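Local coordinates for devB protein (Vibrio cholerae O1 biovar eltor str. N16961, PDB 1Y89), which probably acts as a 6-phosphogluconolactonase, hydrolysing 6-phosphogluconolactone in the pentose phosphate pathway, at residues T129-V139 and K179-L190; V191-E201 and L229-I237. All coordinates share one frame; numbering follows the deposited sequence.

Contact 1: T129-V139 and K179-L190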
loop_
_atom_site.group_PDB
_atom_site.type_symbol
_atom_site.label_atom_id
_atom_site.label_comp_id
_atom_site.label_asym_id
_atom_site.label_seq_id
_atom_site.Cartn_x
_atom_site.Cartn_y
_atom_site.Cartn_z
ATOM N N THR A 129 12.779 20.504 -11.872
ATOM C CA THR A 129 13.069 19.858 -10.604
ATOM C C THR A 129 13.372 18.383 -10.866
ATOM O O THR A 129 12.597 17.708 -11.564
ATOM C CB THR A 129 11.880 20.002 -9.635
ATOM O OG1 THR A 129 11.491 21.393 -9.560
ATOM C CG2 THR A 129 12.206 19.451 -8.227
ATOM N N PRO A 130 14.505 17.878 -10.322
ATOM C CA PRO A 130 14.785 16.433 -10.427
ATOM C C PRO A 130 13.659 15.636 -9.791
ATOM O O PRO A 130 13.201 15.958 -8.663
ATOM C CB PRO A 130 16.068 16.259 -9.600
ATOM C CG PRO A 130 16.220 17.515 -8.809
ATOM C CD PRO A 130 15.583 18.592 -9.613
ATOM N N VAL A 131 13.235 14.595 -10.500
ATOM C CA VAL A 131 12.138 13.758 -10.039
ATOM C C VAL A 131 12.721 12.435 -9.474
ATOM O O VAL A 131 13.162 11.558 -10.210
ATOM C CB VAL A 131 11.129 13.519 -11.172
ATOM C CG1 VAL A 131 10.031 12.480 -10.730
ATOM C CG2 VAL A 131 10.508 14.877 -11.635
ATOM N N PHE A 132 12.773 12.326 -8.150
ATOM C CA PHE A 132 13.235 11.089 -7.540
ATOM C C PHE A 132 12.221 9.987 -7.754
ATOM O O PHE A 132 10.997 10.219 -7.723
ATOM C CB PHE A 132 13.541 11.281 -6.043
ATOM C CG PHE A 132 14.938 11.825 -5.806
ATOM C CD1 PHE A 132 15.213 13.183 -5.990
ATOM C CD2 PHE A 132 15.979 10.958 -5.482
ATOM C CE1 PHE A 132 16.506 13.686 -5.839
ATOM C CE2 PHE A 132 17.295 11.425 -5.316
ATOM C CZ PHE A 132 17.569 12.771 -5.475
ATOM N N ASP A 133 12.740 8.794 -7.977
ATOM C CA ASP A 133 11.880 7.606 -8.026
ATOM C C ASP A 133 11.357 7.275 -6.641
ATOM O O ASP A 133 10.208 6.830 -6.504
ATOM C CB ASP A 133 12.635 6.409 -8.612
ATOM C CG ASP A 133 12.989 6.616 -10.063
ATOM O OD1 ASP A 133 12.104 6.422 -10.927
ATOM O OD2 ASP A 133 14.141 7.006 -10.339
ATOM N N TRP A 134 12.172 7.528 -5.618
ATOM C CA TRP A 134 11.816 7.113 -4.263
ATOM C C TRP A 134 12.632 7.885 -3.255
ATOM O O TRP A 134 13.883 7.943 -3.346
ATOM C CB TRP A 134 12.113 5.621 -4.085
ATOM C CG TRP A 134 11.432 4.980 -2.866
ATOM C CD1 TRP A 134 10.424 5.514 -2.089
ATOM C CD2 TRP A 134 11.687 3.667 -2.359
ATOM N NE1 TRP A 134 10.046 4.601 -1.118
ATOM C CE2 TRP A 134 10.801 3.456 -1.271
ATOM C CE3 TRP A 134 12.598 2.646 -2.713
ATOM C CZ2 TRP A 134 10.778 2.238 -0.536
ATOM C CZ3 TRP A 134 12.575 1.440 -1.986
ATOM C CH2 TRP A 134 11.666 1.251 -0.910
ATOM N N ILE A 135 11.954 8.481 -2.283
ATOM C CA ILE A 135 12.648 9.170 -1.205
ATOM C C ILE A 135 12.186 8.517 0.087
ATOM O O ILE A 135 10.965 8.497 0.386
ATOM C CB ILE A 135 12.345 10.705 -1.205
ATOM C CG1 ILE A 135 12.735 11.337 -2.575
ATOM C CG2 ILE A 135 13.059 11.418 -0.035
ATOM C CD1 ILE A 135 12.502 12.877 -2.643
ATOM N N LEU A 136 13.155 8.019 0.857
ATOM C CA LEU A 136 12.882 7.449 2.195
ATOM C C LEU A 136 13.104 8.578 3.198
ATOM O O LEU A 136 14.174 9.262 3.162
ATOM C CB LEU A 136 13.896 6.324 2.519
ATOM C CG LEU A 136 13.886 5.121 1.542
ATOM C CD1 LEU A 136 14.764 3.978 2.153
ATOM C CD2 LEU A 136 12.501 4.638 1.332
ATOM N N LEU A 137 12.129 8.783 4.074
ATOM C CA LEU A 137 12.148 9.924 4.992
ATOM C C LEU A 137 11.948 9.463 6.412
ATOM O O LEU A 137 11.313 8.417 6.649
ATOM C CB LEU A 137 11.039 10.947 4.637
ATOM C CG LEU A 137 11.278 11.616 3.282
ATOM C CD1 LEU A 137 9.996 12.384 2.882
ATOM C CD2 LEU A 137 12.496 12.601 3.365
ATOM N N GLY A 138 12.509 10.243 7.346
ATOM C CA GLY A 138 12.247 10.093 8.772
ATOM C C GLY A 138 11.238 11.119 9.257
ATOM O O GLY A 138 10.943 12.135 8.563
ATOM N N VAL A 139 10.709 10.880 10.463
ATOM C CA VAL A 139 9.930 11.908 11.138
ATOM C C VAL A 139 10.426 12.063 12.580
ATOM O O VAL A 139 10.311 11.130 13.344
ATOM C CB VAL A 139 8.436 11.554 11.145
ATOM C CG1 VAL A 139 7.618 12.654 11.875
ATOM C CG2 VAL A 139 7.939 11.350 9.725
ATOM N N LYS A 179 10.494 21.336 -1.969
ATOM C CA LYS A 179 10.196 21.253 -3.391
ATOM C C LYS A 179 10.659 19.946 -4.022
ATOM O O LYS A 179 9.940 19.353 -4.851
ATOM C CB LYS A 179 10.892 22.430 -4.083
ATOM C CG LYS A 179 10.844 22.411 -5.562
ATOM C CD LYS A 179 11.550 23.717 -6.038
ATOM C CE LYS A 179 11.470 23.854 -7.508
ATOM N NZ LYS A 179 11.975 25.208 -7.999
ATOM N N VAL A 180 11.864 19.501 -3.664
ATOM C CA VAL A 180 12.343 18.228 -4.224
ATOM C C VAL A 180 11.503 17.040 -3.696
ATOM O O VAL A 180 11.133 16.110 -4.448
ATOM C CB VAL A 180 13.845 18.025 -3.912
ATOM C CG1 VAL A 180 14.330 16.664 -4.418
ATOM C CG2 VAL A 180 14.669 19.216 -4.543
ATOM N N LEU A 181 11.211 17.036 -2.395
ATOM C CA LEU A 181 10.315 15.983 -1.874
ATOM C C LEU A 181 8.948 15.943 -2.545
ATOM O O LEU A 181 8.440 14.870 -2.885
ATOM C CB LEU A 181 10.134 16.109 -0.351
ATOM C CG LEU A 181 11.205 15.559 0.571
ATOM C CD1 LEU A 181 12.643 15.932 0.154
ATOM C CD2 LEU A 181 10.916 16.033 2.070
ATOM N N GLN A 182 8.359 17.114 -2.744
ATOM C CA GLN A 182 7.056 17.235 -3.377
ATOM C C GLN A 182 7.063 16.778 -4.855
ATOM O O GLN A 182 6.046 16.285 -5.363
ATOM C CB GLN A 182 6.585 18.697 -3.263
ATOM C CG GLN A 182 6.255 19.145 -1.826
ATOM C CD GLN A 182 6.179 20.676 -1.677
ATOM O OE1 GLN A 182 6.837 21.413 -2.413
ATOM N NE2 GLN A 182 5.405 21.150 -0.689
ATOM N N ALA A 183 8.205 16.931 -5.537
ATOM C CA ALA A 183 8.323 16.518 -6.941
ATOM C C ALA A 183 8.558 15.024 -7.180
ATOM O O ALA A 183 8.504 14.546 -8.329
ATOM C CB ALA A 183 9.420 17.354 -7.627
ATOM N N ALA A 184 8.868 14.291 -6.111
ATOM C CA ALA A 184 9.232 12.871 -6.227
ATOM C C ALA A 184 8.045 11.979 -6.613
ATOM O O ALA A 184 6.880 12.318 -6.340
ATOM C CB ALA A 184 9.880 12.392 -4.944
ATOM N N LYS A 185 8.326 10.849 -7.263
ATOM C CA LYS A 185 7.249 9.929 -7.638
ATOM C C LYS A 185 6.639 9.254 -6.401
ATOM O O LYS A 185 5.455 8.870 -6.403
ATOM C CB LYS A 185 7.768 8.863 -8.589
ATOM C CG LYS A 185 8.186 9.450 -9.956
ATOM C CD LYS A 185 8.860 8.367 -10.778
ATOM C CE LYS A 185 9.565 8.935 -12.062
ATOM N NZ LYS A 185 10.411 7.872 -12.770
ATOM N N ARG A 186 7.452 9.126 -5.356
ATOM C CA ARG A 186 7.100 8.320 -4.194
ATOM C C ARG A 186 7.947 8.769 -3.027
ATOM O O ARG A 186 9.183 8.824 -3.145
ATOM C CB ARG A 186 7.349 6.835 -4.502
ATOM C CG ARG A 186 7.093 5.899 -3.287
ATOM C CD ARG A 186 7.486 4.474 -3.668
ATOM N NE ARG A 186 7.198 3.534 -2.568
ATOM C CZ ARG A 186 7.634 2.286 -2.510
ATOM N NH1 ARG A 186 8.400 1.790 -3.492
ATOM N NH2 ARG A 186 7.316 1.540 -1.450
ATOM N N ILE A 187 7.309 9.133 -1.911
ATOM C CA ILE A 187 8.063 9.421 -0.699
ATOM C C ILE A 187 7.446 8.580 0.402
ATOM O O ILE A 187 6.234 8.355 0.407
ATOM C CB ILE A 187 8.095 10.956 -0.326
ATOM C CG1 ILE A 187 6.724 11.424 0.210
ATOM C CG2 ILE A 187 8.520 11.836 -1.571
ATOM C CD1 ILE A 187 6.683 12.956 0.661
ATOM N N SER A 188 8.285 8.105 1.315
ATOM C CA SER A 188 7.852 7.127 2.295
ATOM C C SER A 188 8.420 7.510 3.632
ATOM O O SER A 188 9.633 7.431 3.820
ATOM C CB SER A 188 8.329 5.692 1.938
ATOM O OG SER A 188 7.999 5.331 0.600
ATOM N N TYR A 189 7.541 7.920 4.540
ATOM C CA TYR A 189 7.933 8.258 5.908
ATOM C C TYR A 189 7.998 6.978 6.731
ATOM O O TYR A 189 7.000 6.252 6.806
ATOM C CB TYR A 189 6.911 9.198 6.537
ATOM C CG TYR A 189 6.888 10.576 5.917
ATOM C CD1 TYR A 189 7.894 11.505 6.225
ATOM C CD2 TYR A 189 5.836 10.971 5.054
ATOM C CE1 TYR A 189 7.898 12.774 5.688
ATOM C CE2 TYR A 189 5.820 12.262 4.482
ATOM C CZ TYR A 189 6.847 13.156 4.823
ATOM O OH TYR A 189 6.879 14.432 4.300
ATOM N N LEU A 190 9.181 6.674 7.270
ATOM C CA LEU A 190 9.434 5.397 7.931
ATOM C C LEU A 190 9.439 5.724 9.417
ATOM O O LEU A 190 10.369 6.369 9.928
ATOM C CB LEU A 190 10.782 4.803 7.496
ATOM C CG LEU A 190 11.006 4.702 5.974
ATOM C CD1 LEU A 190 12.401 4.054 5.684
ATOM C CD2 LEU A 190 9.831 3.929 5.278
HETATM O O HOH W 1 12.759 23.594 -10.450
HETATM O O HOH W 2 12.088 14.656 -6.611
HETATM O O HOH W 3 11.186 8.315 11.673
#
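The indole of Trp134 is sandwiched: the guanidinium of Arg186 lies flat on one face, the planes 12° apart and the centres 3.9 Å from each other, and Leu136 CD2 sits over the rim of the opposite face. At the ring's edge, NE1 donates to Ser188 OG at 2.8 Å, in the ring plane. These groups belong to two neighbouring parallel strands, 134-137 and 186-190, of the family's Rossmann-like alpha/beta core, with Tyr189 on the face opposite Leu136 and Ser188. Arg186 can run alongside the indole because its CG is anti to the backbone N (chi1 176°) and its chain is extended as far as NE, laying CD over the five-membered ring. The guanidinium is held in turn by salt bridges to Asp20 and Glu226, and Glu226 also bonds Ser188 OG, so a second shell probably fixes the stack. A second ring, that of Tyr189, has Gly138 O at its edge and Leu137 CD1 obliquely placed, 3.5 Å from CE1. The Phe132 ring has water 2 at its edge, in plane, and Val180 CG1 oblique to it.

The pairing is parallel, as the ladder of bonds from Arg186 O to Ile135 N, Ile135 O to Ser188 N, Ser188 O to Leu137 N and Leu137 O to Leu190 N establishes. Helix 179-183 covers the face carrying Ile135 and Leu137: Leu137 CD1 meets Leu181 CD2 tip to tip at 3.8 Å, and just after the helix Ala184 CB meets Ile135 CD1 at 3.5 Å. Water 2 bridges Pro130 O, Phe132 N and Val180 O. Lys185 runs beside Asp133, its NZ reaching OD1 at 2.9 Å from 36° above the carboxylate plane, while OD2 accepts from His32 N.

Contact 2: V191-E201 and L229-I237. With PE5 (3,6,9,12,15,18,21,24-octaoxahexacosan-1-ol), chain K.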
loop_
_atom_site.group_PDB
_atom_site.type_symbol
_atom_site.label_atom_id
_atom_site.label_comp_id
_atom_site.label_asym_id
_atom_site.label_seq_id
_atom_site.Cartn_x
_atom_site.Cartn_y
_atom_site.Cartn_z
ATOM N N VAL A 191 8.368 5.304 10.104
ATOM C CA VAL A 191 8.100 5.822 11.455
ATOM C C VAL A 191 7.811 4.644 12.360
ATOM O O VAL A 191 6.685 4.152 12.379
ATOM C CB VAL A 191 6.907 6.798 11.460
ATOM C CG1 VAL A 191 6.748 7.434 12.843
ATOM C CG2 VAL A 191 7.115 7.898 10.398
ATOM N N LEU A 192 8.842 4.215 13.094
ATOM C CA LEU A 192 8.800 3.006 13.894
ATOM C C LEU A 192 9.038 3.264 15.376
ATOM O O LEU A 192 9.831 4.138 15.743
ATOM C CB LEU A 192 9.841 1.996 13.389
ATOM C CG LEU A 192 9.391 1.151 12.191
ATOM C CD1 LEU A 192 8.985 1.950 10.971
ATOM C CD2 LEU A 192 10.465 0.149 11.821
ATOM N N GLY A 193 8.349 2.486 16.216
ATOM C CA GLY A 193 8.630 2.432 17.667
ATOM C C GLY A 193 7.665 3.267 18.503
ATOM O O GLY A 193 7.031 4.215 18.009
ATOM N N ALA A 194 7.547 2.903 19.782
ATOM C CA ALA A 194 6.620 3.548 20.698
ATOM C C ALA A 194 6.920 5.037 20.861
ATOM O O ALA A 194 6.018 5.826 21.163
ATOM C CB ALA A 194 6.660 2.830 22.090
ATOM N N GLY A 195 8.181 5.408 20.665
ATOM C CA GLY A 195 8.637 6.808 20.756
ATOM C C GLY A 195 7.959 7.733 19.757
ATOM O O GLY A 195 7.889 8.956 19.972
ATOM N N LYS A 196 7.426 7.149 18.671
ATOM C CA LYS A 196 6.748 7.922 17.635
ATOM C C LYS A 196 5.219 7.889 17.727
ATOM O O LYS A 196 4.547 8.555 16.956
ATOM C CB LYS A 196 7.210 7.438 16.259
ATOM C CG LYS A 196 8.743 7.648 15.992
ATOM C CD LYS A 196 9.144 9.148 15.974
ATOM C CE LYS A 196 10.705 9.346 15.970
ATOM N NZ LYS A 196 11.272 8.977 14.648
ATOM N N ALA A 197 4.671 7.115 18.658
ATOM C CA ALA A 197 3.206 6.945 18.714
ATOM C C ALA A 197 2.405 8.235 18.885
ATOM O O ALA A 197 1.306 8.388 18.328
ATOM C CB ALA A 197 2.801 5.876 19.775
ATOM N N GLU A 198 2.952 9.154 19.680
ATOM C CA GLU A 198 2.282 10.387 20.036
ATOM C C GLU A 198 2.171 11.305 18.811
ATOM O O GLU A 198 1.098 11.859 18.483
ATOM C CB GLU A 198 3.052 11.056 21.205
ATOM C CG GLU A 198 2.449 12.350 21.713
ATOM C CD GLU A 198 3.003 12.760 23.099
ATOM O OE1 GLU A 198 3.867 12.042 23.663
ATOM O OE2 GLU A 198 2.552 13.795 23.636
ATOM N N ILE A 199 3.276 11.454 18.122
ATOM C CA ILE A 199 3.269 12.346 16.970
ATOM C C ILE A 199 2.587 11.698 15.768
ATOM O O ILE A 199 1.973 12.391 15.001
ATOM C CB ILE A 199 4.660 12.883 16.613
ATOM C CG1 ILE A 199 4.489 14.120 15.709
ATOM C CG2 ILE A 199 5.588 11.781 16.046
ATOM C CD1 ILE A 199 5.712 14.851 15.485
ATOM N N VAL A 200 2.660 10.376 15.638
ATOM C CA VAL A 200 1.780 9.665 14.679
ATOM C C VAL A 200 0.306 10.030 14.933
ATOM O O VAL A 200 -0.412 10.412 13.995
ATOM C CB VAL A 200 2.007 8.115 14.698
ATOM C CG1 VAL A 200 0.851 7.354 13.953
ATOM C CG2 VAL A 200 3.344 7.799 14.069
ATOM N N GLU A 201 -0.135 9.960 16.196
ATOM C CA GLU A 201 -1.533 10.242 16.504
ATOM C C GLU A 201 -1.897 11.691 16.139
ATOM O O GLU A 201 -2.990 11.957 15.621
ATOM C CB GLU A 201 -1.855 9.953 17.989
ATOM C CG GLU A 201 -3.336 9.952 18.306
ATOM C CD GLU A 201 -3.891 11.320 18.680
ATOM O OE1 GLU A 201 -3.113 12.308 18.830
ATOM O OE2 GLU A 201 -5.134 11.402 18.844
ATOM N N LEU A 229 4.449 2.200 9.246
ATOM C CA LEU A 229 4.522 2.162 10.701
ATOM C C LEU A 229 4.643 0.718 11.155
ATOM O O LEU A 229 4.233 -0.198 10.434
ATOM C CB LEU A 229 3.230 2.725 11.327
ATOM C CG LEU A 229 2.680 4.098 10.899
ATOM C CD1 LEU A 229 1.506 4.446 11.796
ATOM C CD2 LEU A 229 3.668 5.216 10.894
ATOM N N ASP A 230 5.164 0.522 12.363
ATOM C CA ASP A 230 4.976 -0.748 13.026
ATOM C C ASP A 230 3.858 -0.603 14.044
ATOM O O ASP A 230 3.347 0.512 14.254
ATOM C CB ASP A 230 6.289 -1.288 13.639
ATOM C CG ASP A 230 6.886 -0.375 14.707
ATOM O OD1 ASP A 230 6.420 0.766 14.917
ATOM O OD2 ASP A 230 7.864 -0.816 15.346
ATOM N N SER A 231 3.443 -1.729 14.635
ATOM C CA SER A 231 2.359 -1.743 15.589
ATOM C C SER A 231 2.626 -0.752 16.701
ATOM O O SER A 231 1.718 -0.013 17.100
ATOM C CB SER A 231 2.189 -3.158 16.184
ATOM O OG SER A 231 1.645 -3.981 15.173
ATOM N N ASP A 232 3.875 -0.706 17.177
ATOM C CA ASP A 232 4.219 0.215 18.271
ATOM C C ASP A 232 3.974 1.673 17.903
ATOM O O ASP A 232 3.325 2.402 18.648
ATOM C CB ASP A 232 5.664 0.022 18.736
ATOM C CG ASP A 232 5.834 -1.223 19.624
ATOM O OD1 ASP A 232 4.818 -1.843 20.002
ATOM O OD2 ASP A 232 6.982 -1.560 19.941
ATOM N N ALA A 233 4.455 2.103 16.738
ATOM C CA ALA A 233 4.225 3.497 16.327
ATOM C C ALA A 233 2.739 3.787 16.052
ATOM O O ALA A 233 2.282 4.943 16.159
ATOM C CB ALA A 233 5.069 3.821 15.094
ATOM N N ALA A 234 1.988 2.755 15.669
ATOM C CA ALA A 234 0.553 2.896 15.364
ATOM C C ALA A 234 -0.352 2.747 16.581
ATOM O O ALA A 234 -1.584 2.864 16.452
ATOM C CB ALA A 234 0.124 1.849 14.303
ATOM N N ALA A 235 0.239 2.490 17.751
ATOM C CA ALA A 235 -0.525 2.079 18.938
ATOM C C ALA A 235 -1.658 3.036 19.342
ATOM O O ALA A 235 -2.686 2.587 19.863
ATOM C CB ALA A 235 0.417 1.824 20.119
ATOM N N LYS A 236 -1.491 4.343 19.098
ATOM C CA LYS A 236 -2.553 5.293 19.453
ATOM C C LYS A 236 -3.639 5.482 18.378
ATOM O O LYS A 236 -4.665 6.116 18.639
ATOM C CB LYS A 236 -1.974 6.641 19.908
ATOM C CG LYS A 236 -1.208 6.582 21.219
ATOM C CD LYS A 236 -0.601 7.943 21.521
ATOM C CE LYS A 236 0.370 7.845 22.691
ATOM N NZ LYS A 236 -0.269 7.220 23.904
ATOM N N ILE A 237 -3.449 4.902 17.197
ATOM C CA ILE A 237 -4.418 5.085 16.110
ATOM C C ILE A 237 -4.997 3.775 15.574
ATOM O O ILE A 237 -5.965 3.781 14.820
ATOM C CB ILE A 237 -3.841 5.915 14.947
ATOM C CG1 ILE A 237 -2.644 5.206 14.289
ATOM C CG2 ILE A 237 -3.429 7.313 15.446
ATOM C CD1 ILE A 237 -2.282 5.779 12.871
HETATM O O1 PE5 K . -6.639 2.522 19.743
HETATM C C1 PE5 K . -7.205 3.396 18.757
HETATM C C2 PE5 K . -8.550 2.862 18.287
HETATM O O2 PE5 K . -8.630 2.905 16.857
HETATM C C3 PE5 K . -9.711 2.118 16.380
HETATM C C4 PE5 K . -9.400 1.433 15.061
HETATM O O3 PE5 K . -9.102 0.058 15.304
HETATM O O HOH W 4 8.932 0.565 20.449
HETATM O O HOH W 5 0.161 6.071 17.360
#
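Asp230 OD1 takes two backbone N-H groups, one from each side of the contact. Gly193 N donates at 2.9 Å, nearly straight (170°), on the syn side of the carboxylate; Ala233 N reaches the same oxygen from 41° above the carboxylate plane, at 3.0 Å. The second bond makes Asp230 the N-cap of the short, weakly bonded helix 231-234, so one oxygen ties the helix start to the loop after Val191. Its CG stands between backbone N and carbonyl carbon (chi1 61°), which turns the carboxylate back over the helix start.

The tight part lies behind this cap. Ala233 CB presses on Val191 O at 3.2 Å, and Ala197 CA approaches Ala233 O at 3.4 Å in a CA-H...O contact. Val200 then meets Leu229 tip to tip, CG1 to CD1 at 3.7 Å, and crosses Ile237 at about a right angle. Water 5 donates to Ala197 O and Ala233 O and accepts from Lys236 N.

On the solvent side the packing is by an exposed lysine: the aliphatic part of Lys236 lies along the helix, CB 3.8 Å from Glu201 CB and CD near Ala197 O, while NZ is 6.4 Å from Glu198 OE1, too far for direct pairing. At the other margin, water 4 links Ala194 N to Asp232 OD2. A PE5 molecule lies beside the tail, its O2 3.5 Å from Ile237 O.

The arrangement packs the C-terminal tail against the start of helix 197-205, just beyond the neighbouring parallel strands 186-191 and 224-230; helix 10-25 flanks it through Leu192, which touches Ala10 and Val13.

Strand 186-191 leads from contact 1 through a loop into helix 197-205 of contact 2, and both contacts reach one sheet, where strands 186-191 and 224-230 are neighbours. Their centres are about 21 Å apart, yet they touch at Val139, whose CG2 packs on Val191 CG2 at 3.6 Å and whose O lies 2.7 Å from Lys196 NZ, a probable hydrogen bond. A phosphate ion, probably from the crystallisation liquor, lies near this junction, its nearest atoms about 5 Å from Gly138 and about 3 Å from the Lys196 side chain, a long, weak ion pair. It may mark the family's expected sugar-phosphate pocket. Elsewhere, a bound PE5 comes within about 3 Å of the Arg186 side chain (nearest atoms).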